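Inactive glucansucrase (Lactobacillus reuteri, PDB 5JBD) is an inactive glucansucrase of glycoside hydrolase family 70, a TIM-barrel protein whose model holds a bound calcium ion. Local coordinates at residues Y431-Q434 with E435-N438; A417-V420 with E421-N424; Y340-S343 with G344-Y347; A327-M330 with L331-G335. All coordinates share one frame; numbering follows the deposited sequence.

Overall arrangement
From the N terminus, contact 4 comes first, in helix 326-333 and the turn that ends it. Contact 3 follows, where strand 340-341 of the parallel barrel sheet runs into helix 343-354. These two touch: Tyr340 packs on Ala327, Ala328 and Leu331, so helix 326-333 lies against the strand that comes next in the chain. Contacts 2 and 1 sit at the start and the end of helix 420-434, their centres about 22 Å apart. All four are local and none closes a long loop; they follow one another in series, without nesting or crossing. Contacts 2 and 4 lie on opposite sides of the chain's centre.

Contact 1. Residues Y431-Q434 with E435-N438; sequences YADQ and EKTN
Lys436 and Asp433 lie with their side chains at about a right angle, one turn apart where the helix runs out. The lysine chain starts with CG anti to its carbonyl carbon (chi1 -68°) and then stays extended, so it is the aliphatic stem and not the ammonium group that passes the carboxylate: Lys436 CD is 4.0 Å from Asp433 OD1. The opposite charges stay further apart, with NZ of Lys436 4.6 Å from Asp433 OD1, too far for a salt bridge. On its way the stem also grazes backbone oxygens, CG of Lys436 coming within 3.6 Å of Ala432 O.

In the backbone, Lys436 N donates to Asp433 O at 3.0 Å. The bond from Glu435 N to Ala432 O is weak at 3.4 Å. The Glu435 side chain lays its CG against Tyr431 O at 3.5 Å.

The buried carboxylate of Asp433 is gripped by the chain further on: OD1 accepts from Gln440 N, and OD2 from Tyr441 N and Ala442 N. Thus the last turn of helix 420-434 is tied to the loop leading to helix 446-455, while Tyr431 OH bonds to Thr472 OG1 in another loop and Gln434 packs on Tyr482.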
loop_
_atom_site.group_PDB
_atom_site.type_symbol
_atom_site.label_atom_id
_atom_site.label_comp_id
_atom_site.label_asym_id
_atom_site.label_seq_id
_atom_site.Cartn_x
_atom_site.Cartn_y
_atom_site.Cartn_z
ATOM N N TYR A 431 10.158 -15.910 13.777
ATOM C CA TYR A 431 9.897 -17.354 13.594
ATOM C C TYR A 431 10.159 -18.152 14.869
ATOM O O TYR A 431 9.405 -19.066 15.191
ATOM C CB TYR A 431 10.737 -17.979 12.472
ATOM C CG TYR A 431 10.343 -17.626 11.051
ATOM C CD1 TYR A 431 9.073 -17.923 10.549
ATOM C CD2 TYR A 431 11.266 -17.036 10.196
ATOM C CE1 TYR A 431 8.722 -17.612 9.243
ATOM C CE2 TYR A 431 10.927 -16.725 8.895
ATOM C CZ TYR A 431 9.660 -17.024 8.421
ATOM O OH TYR A 431 9.350 -16.715 7.124
ATOM N N ALA A 432 11.234 -17.808 15.581
ATOM C CA ALA A 432 11.538 -18.451 16.863
ATOM C C ALA A 432 10.439 -18.131 17.887
ATOM O O ALA A 432 9.965 -19.018 18.585
ATOM C CB ALA A 432 12.892 -18.012 17.378
ATOM N N ASP A 433 10.022 -16.872 17.935
ATOM C CA ASP A 433 8.971 -16.440 18.882
ATOM C C ASP A 433 7.620 -17.086 18.581
ATOM O O ASP A 433 6.905 -17.502 19.504
ATOM C CB ASP A 433 8.851 -14.913 18.904
ATOM C CG ASP A 433 7.963 -14.417 20.015
ATOM O OD1 ASP A 433 8.376 -14.500 21.194
ATOM O OD2 ASP A 433 6.849 -13.914 19.718
ATOM N N GLN A 434 7.262 -17.188 17.305
ATOM C CA GLN A 434 5.976 -17.799 16.907
ATOM C C GLN A 434 5.802 -19.228 17.442
ATOM O O GLN A 434 4.682 -19.639 17.775
ATOM C CB GLN A 434 5.830 -17.771 15.375
ATOM C CG GLN A 434 4.456 -18.140 14.829
ATOM C CD GLN A 434 4.389 -18.065 13.304
ATOM O OE1 GLN A 434 5.239 -18.631 12.588
ATOM N NE2 GLN A 434 3.401 -17.361 12.799
ATOM N N GLU A 435 6.907 -19.971 17.553
ATOM C CA GLU A 435 6.873 -21.361 18.058
ATOM C C GLU A 435 6.738 -21.511 19.578
ATOM O O GLU A 435 6.437 -22.603 20.056
ATOM C CB GLU A 435 8.131 -22.108 17.598
ATOM C CG GLU A 435 8.230 -22.200 16.091
ATOM C CD GLU A 435 8.793 -23.518 15.643
ATOM O OE1 GLU A 435 10.016 -23.702 15.777
ATOM O OE2 GLU A 435 8.005 -24.359 15.165
ATOM N N LYS A 436 6.974 -20.427 20.320
ATOM C CA LYS A 436 6.966 -20.460 21.779
ATOM C C LYS A 436 5.547 -20.471 22.362
ATOM O O LYS A 436 4.591 -20.012 21.737
ATOM C CB LYS A 436 7.711 -19.245 22.353
ATOM C CG LYS A 436 9.203 -19.262 22.091
ATOM C CD LYS A 436 9.863 -17.981 22.572
ATOM C CE LYS A 436 11.332 -17.944 22.182
ATOM N NZ LYS A 436 12.031 -16.780 22.786
ATOM N N THR A 437 5.440 -21.008 23.569
ATOM C CA THR A 437 4.231 -20.847 24.394
ATOM C C THR A 437 4.126 -19.379 24.855
ATOM O O THR A 437 3.110 -18.722 24.608
ATOM C CB THR A 437 4.266 -21.812 25.585
ATOM O OG1 THR A 437 4.214 -23.159 25.093
ATOM C CG2 THR A 437 3.092 -21.575 26.543
ATOM N N ASN A 438 5.191 -18.864 25.478
ATOM C CA ASN A 438 5.235 -17.484 25.975
ATOM C C ASN A 438 5.789 -16.529 24.957
ATOM O O ASN A 438 6.935 -16.093 25.062
ATOM C CB ASN A 438 6.057 -17.403 27.242
ATOM C CG ASN A 438 5.379 -18.075 28.364
ATOM O OD1 ASN A 438 4.388 -17.571 28.896
ATOM N ND2 ASN A 438 5.864 -19.256 28.695
#

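Contact 2. Residues A417-V420 with E421-N424; sequences AYKV and EYAN
Lys419 and Tyr422 meet where a loop passes into the first turn of helix 420-434, part of the family 70 fold. The main apolar contact is a CH-pi interaction: CB of Lys419 sits over one face of the Tyr422 ring, 4.0 Å from its centroid and only 17° off the normal. Further along the same stem, Lys419 CD comes to 3.6 Å from Tyr422 OH, so the lysine chain crosses the ring at a slant, toward its hydroxyl end. Ala417 O lies at the edge of this ring, near its plane, 3.6 Å from Tyr422 CE2.

Two backbone hydrogen bonds start the helix. Tyr422 N donates to Lys419 O and Asn424 N to Val420 O, each at 3.0 Å.

Ile403 of helix 392-406 touches both Tyr418 and Tyr422, while Arg702 makes a cation-pi contact with the Tyr418 ring. That ring reaches the helix because CG of Tyr418 stands anti to the backbone N (chi1 -177°); its OH ends 3.5 Å from Ala423 CB.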
loop_
_atom_site.group_PDB
_atom_site.type_symbol
_atom_site.label_atom_id
_atom_site.label_comp_id
_atom_site.label_asym_id
_atom_site.label_seq_id
_atom_site.Cartn_x
_atom_site.Cartn_y
_atom_site.Cartn_z
ATOM N N ALA A 417 17.470 5.527 7.015
ATOM C CA ALA A 417 18.399 4.646 7.753
ATOM C C ALA A 417 17.900 3.195 7.884
ATOM O O ALA A 417 18.543 2.378 8.554
ATOM C CB ALA A 417 18.707 5.237 9.125
ATOM N N TYR A 418 16.763 2.876 7.261
ATOM C CA TYR A 418 16.273 1.497 7.190
ATOM C C TYR A 418 17.300 0.633 6.467
ATOM O O TYR A 418 17.822 1.039 5.427
ATOM C CB TYR A 418 14.919 1.437 6.450
ATOM C CG TYR A 418 14.284 0.062 6.381
ATOM C CD1 TYR A 418 14.614 -0.830 5.365
ATOM C CD2 TYR A 418 13.319 -0.342 7.321
ATOM C CE1 TYR A 418 14.026 -2.092 5.289
ATOM C CE2 TYR A 418 12.732 -1.600 7.254
ATOM C CZ TYR A 418 13.076 -2.470 6.237
ATOM O OH TYR A 418 12.497 -3.715 6.154
ATOM N N LYS A 419 17.550 -0.556 7.000
ATOM C CA LYS A 419 18.392 -1.551 6.346
ATOM C C LYS A 419 17.679 -2.902 6.321
ATOM O O LYS A 419 17.107 -3.323 7.326
ATOM C CB LYS A 419 19.727 -1.686 7.074
ATOM C CG LYS A 419 20.592 -0.435 7.012
ATOM C CD LYS A 419 21.908 -0.628 7.766
ATOM C CE LYS A 419 23.023 0.281 7.255
ATOM N NZ LYS A 419 22.583 1.693 7.036
ATOM N N VAL A 420 17.715 -3.575 5.168
ATOM C CA VAL A 420 17.153 -4.931 5.025
ATOM C C VAL A 420 17.691 -5.903 6.096
ATOM O O VAL A 420 16.956 -6.779 6.562
ATOM C CB VAL A 420 17.336 -5.487 3.575
ATOM C CG1 VAL A 420 18.805 -5.772 3.255
ATOM C CG2 VAL A 420 16.495 -6.736 3.343
ATOM N N GLU A 421 18.946 -5.715 6.524
ATOM C CA GLU A 421 19.558 -6.590 7.530
ATOM C C GLU A 421 18.743 -6.584 8.849
ATOM O O GLU A 421 18.659 -7.604 9.540
ATOM C CB GLU A 421 21.030 -6.209 7.809
ATOM C CG GLU A 421 22.067 -6.511 6.694
ATOM C CD GLU A 421 21.876 -5.702 5.409
ATOM O OE1 GLU A 421 21.545 -4.494 5.500
ATOM O OE2 GLU A 421 22.073 -6.266 4.303
ATOM N N TYR A 422 18.124 -5.448 9.184
ATOM C CA TYR A 422 17.271 -5.371 10.388
ATOM C C TYR A 422 16.007 -6.237 10.241
ATOM O O TYR A 422 15.593 -6.902 11.187
ATOM C CB TYR A 422 16.851 -3.932 10.687
ATOM C CG TYR A 422 17.954 -2.901 10.811
ATOM C CD1 TYR A 422 19.220 -3.229 11.314
ATOM C CD2 TYR A 422 17.717 -1.573 10.458
ATOM C CE1 TYR A 422 20.211 -2.262 11.441
ATOM C CE2 TYR A 422 18.705 -0.599 10.574
ATOM C CZ TYR A 422 19.946 -0.946 11.074
ATOM O OH TYR A 422 20.916 0.023 11.178
ATOM N N ALA A 423 15.395 -6.205 9.054
ATOM C CA ALA A 423 14.235 -7.057 8.755
ATOM C C ALA A 423 14.586 -8.536 8.851
ATOM O O ALA A 423 13.805 -9.324 9.394
ATOM C CB ALA A 423 13.654 -6.743 7.377
ATOM N N ASN A 424 15.762 -8.913 8.327
ATOM C CA ASN A 424 16.204 -10.308 8.380
ATOM C C ASN A 424 16.359 -10.785 9.820
ATOM O O ASN A 424 15.989 -11.926 10.141
ATOM C CB ASN A 424 17.547 -10.500 7.647
ATOM C CG ASN A 424 17.448 -10.250 6.161
ATOM O OD1 ASN A 424 16.373 -10.337 5.562
ATOM N ND2 ASN A 424 18.587 -9.944 5.542
#

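Contact 3. Residues Y340-S343 with G344-Y347; sequences YMDS and GEFY
Ser343, Asp342 and Gly344 make the step from strand to helix in a beta-alpha unit of the TIM barrel, strand 340-341 giving way to helix 343-354. Asp342 is the centre of an inverse gamma turn, in which Ser343 N bonds weakly to Met341 O, and the chain then coils straight into the helix.

Ser343 loses more surface to this contact than the other two. Its carbonyl oxygen takes the N-H of Tyr347 at 3.1 Å, with a nearly straight N-H...O angle of 166°, and Tyr347 CD2 lies 3.2 Å from Ser343 O as well. The same oxygen lies at the edge of the Phe346 ring, near its plane.

The chi1 of Asp342 is near trans (-173°), which brings the carboxylate beside the first turn of the helix, on Glu345, where OD2 of Asp342 rests 3.4 Å from Glu345 CB. Both oxygens are satisfied from further along the chain, OD2 by Ser369 OG and OD1 by Ile370 N. The planes of the Asp342 and Glu345 carboxylates are turned 46° apart. Glu345 N gives Asp342 O a weak bond.

Gly344 offers its backbone N to a water that links this turn back to the strand. The water accepts from Gly344 N at 3.0 Å. It donates to Asp342 OD1 at 2.7 Å. In the plane of the Tyr340 ring, it meets Tyr340 OH at 2.6 Å.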
loop_
_atom_site.group_PDB
_atom_site.type_symbol
_atom_site.label_atom_id
_atom_site.label_comp_id
_atom_site.label_asym_id
_atom_site.label_seq_id
_atom_site.Cartn_x
_atom_site.Cartn_y
_atom_site.Cartn_z
ATOM N N TYR A 340 -17.499 -3.759 2.645
ATOM C CA TYR A 340 -16.857 -2.984 3.716
ATOM C C TYR A 340 -15.828 -3.862 4.459
ATOM O O TYR A 340 -16.125 -5.014 4.776
ATOM C CB TYR A 340 -17.943 -2.463 4.716
ATOM C CG TYR A 340 -17.361 -2.023 6.029
ATOM C CD1 TYR A 340 -16.642 -0.844 6.117
ATOM C CD2 TYR A 340 -17.503 -2.797 7.191
ATOM C CE1 TYR A 340 -16.048 -0.451 7.308
ATOM C CE2 TYR A 340 -16.932 -2.397 8.394
ATOM C CZ TYR A 340 -16.189 -1.230 8.441
ATOM O OH TYR A 340 -15.581 -0.825 9.615
ATOM N N MET A 341 -14.643 -3.330 4.777
ATOM C CA MET A 341 -13.644 -4.100 5.565
ATOM C C MET A 341 -13.889 -3.943 7.065
ATOM O O MET A 341 -13.741 -2.851 7.619
ATOM C CB MET A 341 -12.202 -3.675 5.231
ATOM C CG MET A 341 -11.146 -4.617 5.793
ATOM S SD MET A 341 -9.484 -4.390 5.118
ATOM C CE MET A 341 -8.702 -3.421 6.404
ATOM N N ASP A 342 -14.263 -5.037 7.725
ATOM C CA ASP A 342 -14.581 -5.019 9.164
ATOM C C ASP A 342 -13.303 -5.072 10.014
ATOM O O ASP A 342 -12.990 -6.090 10.647
ATOM C CB ASP A 342 -15.552 -6.170 9.504
ATOM C CG ASP A 342 -16.067 -6.122 10.936
ATOM O OD1 ASP A 342 -15.979 -5.076 11.631
ATOM O OD2 ASP A 342 -16.601 -7.147 11.371
ATOM N N SER A 343 -12.579 -3.954 10.036
ATOM C CA SER A 343 -11.343 -3.866 10.804
ATOM C C SER A 343 -11.587 -4.010 12.307
ATOM O O SER A 343 -10.710 -4.490 13.034
ATOM C CB SER A 343 -10.584 -2.563 10.490
ATOM O OG SER A 343 -11.256 -1.410 10.942
ATOM N N GLY A 344 -12.771 -3.578 12.770
ATOM C CA GLY A 344 -13.179 -3.746 14.149
ATOM C C GLY A 344 -13.030 -5.171 14.648
ATOM O O GLY A 344 -12.542 -5.384 15.749
ATOM N N GLU A 345 -13.421 -6.134 13.809
ATOM C CA GLU A 345 -13.308 -7.548 14.151
ATOM C C GLU A 345 -11.857 -7.968 14.341
ATOM O O GLU A 345 -11.553 -8.743 15.251
ATOM C CB GLU A 345 -13.993 -8.435 13.093
ATOM C CG GLU A 345 -13.844 -9.946 13.276
ATOM C CD GLU A 345 -14.637 -10.514 14.462
ATOM O OE1 GLU A 345 -15.515 -9.813 14.995
ATOM O OE2 GLU A 345 -14.368 -11.667 14.878
ATOM N N PHE A 346 -10.976 -7.473 13.471
ATOM C CA PHE A 346 -9.542 -7.751 13.609
ATOM C C PHE A 346 -8.966 -7.262 14.945
ATOM O O PHE A 346 -8.292 -8.022 15.646
ATOM C CB PHE A 346 -8.750 -7.144 12.436
ATOM C CG PHE A 346 -7.276 -7.042 12.701
ATOM C CD1 PHE A 346 -6.464 -8.164 12.608
ATOM C CD2 PHE A 346 -6.709 -5.829 13.075
ATOM C CE1 PHE A 346 -5.095 -8.073 12.865
ATOM C CE2 PHE A 346 -5.347 -5.734 13.342
ATOM C CZ PHE A 346 -4.548 -6.855 13.246
ATOM N N TYR A 347 -9.249 -6.005 15.299
ATOM C CA TYR A 347 -8.763 -5.459 16.562
ATOM C C TYR A 347 -9.358 -6.206 17.759
ATOM O O TYR A 347 -8.658 -6.468 18.728
ATOM C CB TYR A 347 -8.972 -3.945 16.664
ATOM C CG TYR A 347 -8.094 -3.200 15.683
ATOM C CD1 TYR A 347 -6.697 -3.182 15.830
ATOM C CD2 TYR A 347 -8.644 -2.571 14.558
ATOM C CE1 TYR A 347 -5.883 -2.536 14.898
ATOM C CE2 TYR A 347 -7.843 -1.923 13.629
ATOM C CZ TYR A 347 -6.464 -1.908 13.801
ATOM O OH TYR A 347 -5.690 -1.263 12.868
HETATM O O HOH W 1 -15.303 -2.478 11.638
#

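Contact 4. Residues A327-M330 with L331-G335; sequences AAQM and LNEKG
With its first torsion trans (chi1 -179°), Met330 stands its CG out from the helix beside the carbonyl carbon, and the chain of Lys334, four residues on, runs back to it from a CG set opposite its own carbonyl carbon (chi1 -65°). The two chains cross obliquely, and Met330 CG comes to 3.5 Å from Lys334 CE, tighter than usual for two carbons. A bend at chi3 then swings the methionine methyl over to Leu331, where Met330 CE is 4.0 Å from Leu331 CG. Leucine in turn lies close to the backbone one turn earlier, its CG 3.3 Å from Ala327 O.

Most polar ends have partners elsewhere. Lys334 NZ makes a salt bridge with Asp294 and a hydrogen bond with Gln226 OE1, so the far end of the stem that packs on Met330 is held by two partners. Asn332 bonds through OD1 to Asn336 ND2 and through ND2 to Thr383 OG1, which ties the end of the helix to the loops beside it. A water accepts from Asn332 ND2 and donates weakly to Gln329 OE1.

The backbone shows the helix running down to its end. Leu331 N to Ala327 O and Asn332 N to Ala328 O are both 2.9 Å, and Glu333 N bonds to Gln329 O in the same way. The next bond, Lys334 N to Met330 O, has stretched to 3.2 Å and is bent to 139°. Gly335 N then turns back to Asn332 O at 3.1 Å. With its positive phi, Gly335 finishes helix 326-333 in a Schellman motif, from which the chain goes on to barrel strand 340-341.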
loop_
_atom_site.group_PDB
_atom_site.type_symbol
_atom_site.label_atom_id
_atom_site.label_comp_id
_atom_site.label_asym_id
_atom_site.label_seq_id
_atom_site.Cartn_x
_atom_site.Cartn_y
_atom_site.Cartn_z
ATOM N N ALA A 327 -17.087 3.992 6.657
ATOM C CA ALA A 327 -17.286 3.416 5.340
ATOM C C ALA A 327 -18.476 2.469 5.257
ATOM O O ALA A 327 -19.037 2.306 4.177
ATOM C CB ALA A 327 -16.018 2.703 4.869
ATOM N N ALA A 328 -18.854 1.823 6.370
ATOM C CA ALA A 328 -20.023 0.943 6.368
ATOM C C ALA A 328 -21.291 1.724 6.015
ATOM O O ALA A 328 -22.019 1.337 5.094
ATOM C CB ALA A 328 -20.175 0.219 7.707
ATOM N N GLN A 329 -21.526 2.815 6.731
ATOM C CA GLN A 329 -22.663 3.704 6.473
ATOM C C GLN A 329 -22.665 4.197 5.009
ATOM O O GLN A 329 -23.690 4.113 4.317
ATOM C CB GLN A 329 -22.615 4.882 7.463
ATOM C CG GLN A 329 -23.724 5.905 7.341
ATOM C CD GLN A 329 -24.927 5.505 8.148
ATOM O OE1 GLN A 329 -25.957 5.173 7.593
ATOM N NE2 GLN A 329 -24.790 5.513 9.479
ATOM N N MET A 330 -21.518 4.687 4.547
ATOM C CA MET A 330 -21.349 5.143 3.163
ATOM C C MET A 330 -21.781 4.085 2.162
ATOM O O MET A 330 -22.587 4.366 1.269
ATOM C CB MET A 330 -19.889 5.503 2.864
ATOM C CG MET A 330 -19.676 6.000 1.440
ATOM S SD MET A 330 -17.952 6.100 0.955
ATOM C CE MET A 330 -17.384 4.410 0.928
ATOM N N LEU A 331 -21.241 2.889 2.318
ATOM C CA LEU A 331 -21.548 1.796 1.404
ATOM C C LEU A 331 -23.032 1.381 1.445
ATOM O O LEU A 331 -23.631 1.151 0.387
ATOM C CB LEU A 331 -20.612 0.601 1.632
ATOM C CG LEU A 331 -19.160 0.876 1.170
ATOM C CD1 LEU A 331 -18.212 -0.166 1.749
ATOM C CD2 LEU A 331 -19.033 0.934 -0.357
ATOM N N ASN A 332 -23.618 1.320 2.637
ATOM C CA ASN A 332 -25.057 1.021 2.762
ATOM C C ASN A 332 -25.939 2.036 2.025
ATOM O O ASN A 332 -26.842 1.651 1.283
ATOM C CB ASN A 332 -25.475 0.918 4.237
ATOM C CG ASN A 332 -24.937 -0.325 4.914
ATOM O OD1 ASN A 332 -24.783 -1.379 4.296
ATOM N ND2 ASN A 332 -24.695 -0.222 6.207
ATOM N N GLU A 333 -25.635 3.321 2.189
ATOM C CA GLU A 333 -26.339 4.394 1.467
ATOM C C GLU A 333 -26.224 4.260 -0.062
ATOM O O GLU A 333 -27.134 4.639 -0.783
ATOM C CB GLU A 333 -25.811 5.779 1.894
ATOM C CG GLU A 333 -26.192 6.178 3.318
ATOM C CD GLU A 333 -25.530 7.471 3.795
ATOM O OE1 GLU A 333 -24.694 8.061 3.065
ATOM O OE2 GLU A 333 -25.841 7.905 4.916
ATOM N N LYS A 334 -25.098 3.723 -0.532
ATOM C CA LYS A 334 -24.838 3.526 -1.943
ATOM C C LYS A 334 -25.348 2.190 -2.489
ATOM O O LYS A 334 -25.136 1.883 -3.656
ATOM C CB LYS A 334 -23.323 3.653 -2.207
ATOM C CG LYS A 334 -22.784 5.043 -1.942
ATOM C CD LYS A 334 -21.259 5.080 -2.051
ATOM C CE LYS A 334 -20.720 6.482 -1.843
ATOM N NZ LYS A 334 -21.118 7.446 -2.914
ATOM N N GLY A 335 -26.013 1.393 -1.662
ATOM C CA GLY A 335 -26.444 0.075 -2.105
ATOM C C GLY A 335 -25.332 -0.954 -2.218
ATOM O O GLY A 335 -25.499 -1.960 -2.911
HETATM O O HOH W 2 -25.834 2.240 7.557
#